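Local coordinates for protein hypothetical aspartyl-tRNA synthetase (PDB 1WYD) that attaches aspartate to both tRNA(Asp) and tRNA(Asn), first activating the amino acid with ATP and then transferring it to the acceptor end of the tRNA, at residues 1-13 with 37-49. Sequence-based numbering, arbitrary orientation.
Sequences MYRSHFIADVTPE and IILRDKTGLGQVV
OD1 of Asp-41 receives the backbone N-H of Ile-7 at 2.7 Å, nearly straight (168°), on the syn side and slightly out of the carboxylate plane; a water that accepts from Arg-3 NE lies 2.6 Å from Asp-41 OD1 and also within bonding distance of His-5 O. The other oxygen, OD2, accepts from Thr-43 N, closing an Asx turn, and from Gly-44 N, extending it to an Asx motif. A third bond comes from the hydroxyl of Thr-43, whose OG1 donates to the syn lone pair of Asp-41 OD2 at 2.6 Å. With its proton spent there, Thr-43 OG1 in turn accepts the N-H of Ala-8 at 3.1 Å. These bonds seat the 3-10 turn of residues 7-9 against the type I turn joining strands 34-41 and 44-50 of the OB-fold anticodon-binding domain. Ile-7 is buried against this hairpin: its CD1 comes 3.5 Å from Asp-41 CG and reaches on towards Leu-39. A chi1 of -74° sets CG1 of Ile-7 beside the backbone N and CG2 anti to it, which rests CG2 3.6 Å from Gly-46 CA, where the missing side chain makes room. Phe-6 meets Asp-41 OD1 with its ring edge, and its CB meets the methyl of Thr-43. Arg-3 lays its CD over a face of that ring, its guanidinium salt-bridged to Glu-200 of the second subunit, which also accepts the backbone N-H of Lys-42.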
loop_
_atom_site.group_PDB
_atom_site.type_symbol
_atom_site.label_atom_id
_atom_site.label_comp_id
_atom_site.label_asym_id
_atom_site.label_seq_id
_atom_site.Cartn_x
_atom_site.Cartn_y
_atom_site.Cartn_z
ATOM N N MET B 1 28.088 1.476 -8.339
ATOM C CA MET B 1 27.250 1.885 -9.513
ATOM C C MET B 1 27.821 3.174 -10.128
ATOM O O MET B 1 28.802 3.110 -10.875
ATOM C CB MET B 1 25.775 1.994 -9.105
ATOM C CG MET B 1 25.426 1.087 -7.878
ATOM S SD MET B 1 23.678 0.507 -7.726
ATOM C CE MET B 1 23.713 -0.241 -6.058
ATOM N N TYR B 2 27.266 4.337 -9.812
ATOM C CA TYR B 2 27.814 5.545 -10.434
ATOM C C TYR B 2 28.606 6.386 -9.446
ATOM O O TYR B 2 29.087 7.472 -9.766
ATOM C CB TYR B 2 26.707 6.395 -11.111
ATOM C CG TYR B 2 26.184 5.855 -12.423
ATOM C CD1 TYR B 2 26.683 6.312 -13.637
ATOM C CD2 TYR B 2 25.184 4.885 -12.448
ATOM C CE1 TYR B 2 26.177 5.828 -14.857
ATOM C CE2 TYR B 2 24.679 4.390 -13.646
ATOM C CZ TYR B 2 25.170 4.867 -14.849
ATOM O OH TYR B 2 24.669 4.365 -16.038
ATOM N N ARG B 3 28.724 5.870 -8.240
ATOM C CA ARG B 3 29.353 6.580 -7.154
ATOM C C ARG B 3 29.965 5.551 -6.239
ATOM O O ARG B 3 29.609 4.387 -6.321
ATOM C CB ARG B 3 28.312 7.367 -6.367
ATOM C CG ARG B 3 27.019 6.620 -6.165
ATOM C CD ARG B 3 26.220 7.178 -5.093
ATOM N NE ARG B 3 25.505 8.401 -5.485
ATOM C CZ ARG B 3 24.198 8.458 -5.742
ATOM N NH1 ARG B 3 23.461 7.351 -5.709
ATOM N NH2 ARG B 3 23.625 9.608 -6.017
ATOM N N SER B 4 30.863 6.002 -5.359
ATOM C CA SER B 4 31.330 5.201 -4.234
ATOM C C SER B 4 30.602 5.641 -2.972
ATOM O O SER B 4 30.262 4.803 -2.137
ATOM C CB SER B 4 32.855 5.321 -4.050
ATOM O OG SER B 4 33.204 6.568 -3.447
ATOM N N HIS B 5 30.371 6.944 -2.812
ATOM C CA HIS B 5 29.692 7.436 -1.606
ATOM C C HIS B 5 28.556 8.408 -1.915
ATOM O O HIS B 5 28.606 9.175 -2.888
ATOM C CB HIS B 5 30.679 8.080 -0.589
ATOM C CG HIS B 5 31.758 7.150 -0.097
ATOM N ND1 HIS B 5 32.787 6.703 -0.901
ATOM C CD2 HIS B 5 31.958 6.577 1.116
ATOM C CE1 HIS B 5 33.565 5.892 -0.211
ATOM N NE2 HIS B 5 33.085 5.800 1.016
ATOM N N PHE B 6 27.527 8.362 -1.086
ATOM C CA PHE B 6 26.553 9.428 -1.011
ATOM C C PHE B 6 27.186 10.600 -0.291
ATOM O O PHE B 6 28.033 10.408 0.586
ATOM C CB PHE B 6 25.348 8.965 -0.218
ATOM C CG PHE B 6 24.426 8.079 -0.995
ATOM C CD1 PHE B 6 24.514 6.684 -0.870
ATOM C CD2 PHE B 6 23.462 8.629 -1.843
ATOM C CE1 PHE B 6 23.645 5.840 -1.586
ATOM C CE2 PHE B 6 22.588 7.792 -2.576
ATOM C CZ PHE B 6 22.685 6.391 -2.434
ATOM N N ILE B 7 26.769 11.813 -0.635
ATOM C CA ILE B 7 27.419 13.006 -0.112
ATOM C C ILE B 7 27.545 12.935 1.407
ATOM O O ILE B 7 28.626 13.138 1.956
ATOM C CB ILE B 7 26.670 14.277 -0.566
ATOM C CG1 ILE B 7 26.945 14.548 -2.056
ATOM C CG2 ILE B 7 27.011 15.485 0.322
ATOM C CD1 ILE B 7 25.781 15.209 -2.783
ATOM N N ALA B 8 26.438 12.609 2.059
ATOM C CA ALA B 8 26.330 12.565 3.507
ATOM C C ALA B 8 27.219 11.483 4.176
ATOM O O ALA B 8 27.476 11.553 5.372
ATOM C CB ALA B 8 24.854 12.377 3.905
ATOM N N ASP B 9 27.675 10.509 3.393
ATOM C CA ASP B 9 28.550 9.424 3.854
ATOM C C ASP B 9 29.971 9.875 4.250
ATOM O O ASP B 9 30.682 9.149 4.974
ATOM C CB ASP B 9 28.730 8.407 2.722
ATOM C CG ASP B 9 27.521 7.541 2.496
ATOM O OD1 ASP B 9 27.562 6.739 1.541
ATOM O OD2 ASP B 9 26.511 7.560 3.214
ATOM N N VAL B 10 30.385 11.037 3.730
ATOM C CA VAL B 10 31.741 11.576 3.881
ATOM C C VAL B 10 31.881 12.455 5.142
ATOM O O VAL B 10 31.075 13.361 5.366
ATOM C CB VAL B 10 32.148 12.384 2.609
ATOM C CG1 VAL B 10 33.616 12.737 2.634
ATOM C CG2 VAL B 10 31.816 11.605 1.333
ATOM N N THR B 11 32.891 12.166 5.969
ATOM C CA THR B 11 33.199 12.954 7.181
ATOM C C THR B 11 34.607 13.550 7.075
ATOM O O THR B 11 35.406 13.068 6.253
ATOM C CB THR B 11 33.144 12.088 8.451
ATOM O OG1 THR B 11 33.912 10.898 8.242
ATOM C CG2 THR B 11 31.741 11.589 8.735
ATOM N N PRO B 12 34.921 14.571 7.899
ATOM C CA PRO B 12 36.288 15.140 7.954
ATOM C C PRO B 12 37.353 14.055 8.039
ATOM O O PRO B 12 38.441 14.233 7.480
ATOM C CB PRO B 12 36.287 16.005 9.217
ATOM C CG PRO B 12 34.836 16.336 9.492
ATOM C CD PRO B 12 33.994 15.274 8.810
ATOM N N GLU B 13 37.011 12.933 8.681
ATOM C CA GLU B 13 37.863 11.744 8.733
ATOM C C GLU B 13 38.135 11.103 7.370
ATOM O O GLU B 13 38.550 9.947 7.307
ATOM C CB GLU B 13 37.258 10.703 9.689
ATOM C CG GLU B 13 38.280 10.064 10.630
ATOM C CD GLU B 13 37.664 9.145 11.684
ATOM O OE1 GLU B 13 38.418 8.343 12.288
ATOM O OE2 GLU B 13 36.431 9.221 11.918
ATOM N N ILE B 37 30.714 23.900 -7.365
ATOM C CA ILE B 37 29.478 23.207 -7.691
ATOM C C ILE B 37 28.836 22.688 -6.427
ATOM O O ILE B 37 29.410 21.830 -5.779
ATOM C CB ILE B 37 29.744 22.016 -8.661
ATOM C CG1 ILE B 37 30.677 22.422 -9.804
ATOM C CG2 ILE B 37 28.430 21.494 -9.215
ATOM C CD1 ILE B 37 31.074 21.272 -10.676
ATOM N N ILE B 38 27.654 23.209 -6.066
ATOM C CA ILE B 38 26.841 22.532 -5.079
ATOM C C ILE B 38 26.150 21.365 -5.822
ATOM O O ILE B 38 25.388 21.560 -6.786
ATOM C CB ILE B 38 25.819 23.470 -4.357
ATOM C CG1 ILE B 38 26.450 24.728 -3.743
ATOM C CG2 ILE B 38 25.035 22.716 -3.273
ATOM C CD1 ILE B 38 27.745 24.548 -2.969
ATOM N N LEU B 39 26.469 20.154 -5.389
ATOM C CA LEU B 39 25.883 18.946 -5.934
ATOM C C LEU B 39 24.789 18.452 -5.008
ATOM O O LEU B 39 24.855 18.665 -3.781
ATOM C CB LEU B 39 26.960 17.873 -6.125
ATOM C CG LEU B 39 26.569 16.570 -6.809
ATOM C CD1 LEU B 39 26.446 16.760 -8.319
ATOM C CD2 LEU B 39 27.633 15.536 -6.484
ATOM N N ARG B 40 23.768 17.811 -5.587
ATOM C CA ARG B 40 22.644 17.248 -4.820
ATOM C C ARG B 40 22.467 15.783 -5.153
ATOM O O ARG B 40 22.498 15.411 -6.327
ATOM C CB ARG B 40 21.335 17.964 -5.156
ATOM C CG ARG B 40 20.196 17.507 -4.279
ATOM C CD ARG B 40 18.813 17.853 -4.762
ATOM N NE ARG B 40 18.882 19.012 -5.617
ATOM C CZ ARG B 40 18.527 18.993 -6.902
ATOM N NH1 ARG B 40 18.021 17.883 -7.424
ATOM N NH2 ARG B 40 18.671 20.101 -7.628
ATOM N N ASP B 41 22.286 14.971 -4.123
ATOM C CA ASP B 41 21.956 13.550 -4.228
ATOM C C ASP B 41 20.896 13.302 -3.186
ATOM O O ASP B 41 20.475 14.251 -2.506
ATOM C CB ASP B 41 23.189 12.611 -4.122
ATOM C CG ASP B 41 23.738 12.431 -2.670
ATOM O OD1 ASP B 41 24.838 11.840 -2.538
ATOM O OD2 ASP B 41 23.170 12.804 -1.623
ATOM N N LYS B 42 20.450 12.059 -3.043
ATOM C CA LYS B 42 19.313 11.801 -2.149
ATOM C C LYS B 42 19.622 12.101 -0.660
ATOM O O LYS B 42 18.700 12.297 0.115
ATOM C CB LYS B 42 18.714 10.393 -2.382
ATOM C CG LYS B 42 19.151 9.323 -1.398
ATOM C CD LYS B 42 18.760 7.895 -1.789
ATOM C CE LYS B 42 17.411 7.485 -1.206
ATOM N NZ LYS B 42 17.414 7.275 0.277
ATOM N N THR B 43 20.903 12.133 -0.260
ATOM C CA THR B 43 21.256 12.466 1.156
ATOM C C THR B 43 21.391 13.949 1.465
ATOM O O THR B 43 21.359 14.347 2.629
ATOM C CB THR B 43 22.549 11.784 1.620
ATOM O OG1 THR B 43 23.653 12.256 0.828
ATOM C CG2 THR B 43 22.484 10.277 1.430
ATOM N N GLY B 44 21.580 14.759 0.424
ATOM C CA GLY B 44 21.533 16.206 0.557
ATOM C C GLY B 44 22.530 16.855 -0.358
ATOM O O GLY B 44 22.773 16.376 -1.489
ATOM N N LEU B 45 23.124 17.930 0.143
ATOM C CA LEU B 45 23.900 18.859 -0.665
ATOM C C LEU B 45 25.357 18.874 -0.253
ATOM O O LEU B 45 25.677 19.129 0.909
ATOM C CB LEU B 45 23.318 20.259 -0.514
ATOM C CG LEU B 45 21.860 20.407 -0.924
ATOM C CD1 LEU B 45 21.238 21.657 -0.320
ATOM C CD2 LEU B 45 21.731 20.413 -2.484
ATOM N N GLY B 46 26.238 18.583 -1.194
ATOM C CA GLY B 46 27.653 18.752 -0.983
ATOM C C GLY B 46 28.223 19.929 -1.752
ATOM O O GLY B 46 27.521 20.583 -2.516
ATOM N N GLN B 47 29.509 20.194 -1.546
ATOM C CA GLN B 47 30.221 21.286 -2.217
ATOM C C GLN B 47 31.386 20.666 -2.946
ATOM O O GLN B 47 32.187 19.967 -2.335
ATOM C CB GLN B 47 30.743 22.307 -1.183
ATOM C CG GLN B 47 31.528 23.497 -1.737
ATOM C CD GLN B 47 31.782 24.573 -0.670
ATOM O OE1 GLN B 47 32.895 24.675 -0.123
ATOM N NE2 GLN B 47 30.755 25.377 -0.381
ATOM N N VAL B 48 31.483 20.902 -4.246
ATOM C CA VAL B 48 32.660 20.473 -4.966
ATOM C C VAL B 48 33.397 21.682 -5.515
ATOM O O VAL B 48 32.786 22.686 -5.872
ATOM C CB VAL B 48 32.403 19.282 -6.015
ATOM C CG1 VAL B 48 30.979 18.767 -5.975
ATOM C CG2 VAL B 48 32.876 19.574 -7.459
ATOM N N VAL B 49 34.720 21.581 -5.546
ATOM C CA VAL B 49 35.583 22.623 -6.085
ATOM C C VAL B 49 36.341 22.093 -7.323
ATOM O O VAL B 49 36.761 20.938 -7.374
ATOM C CB VAL B 49 36.552 23.184 -4.985
ATOM C CG1 VAL B 49 37.152 24.543 -5.389
ATOM C CG2 VAL B 49 35.838 23.332 -3.646
HETATM O O HOH W 1 26.668 11.059 -4.194
#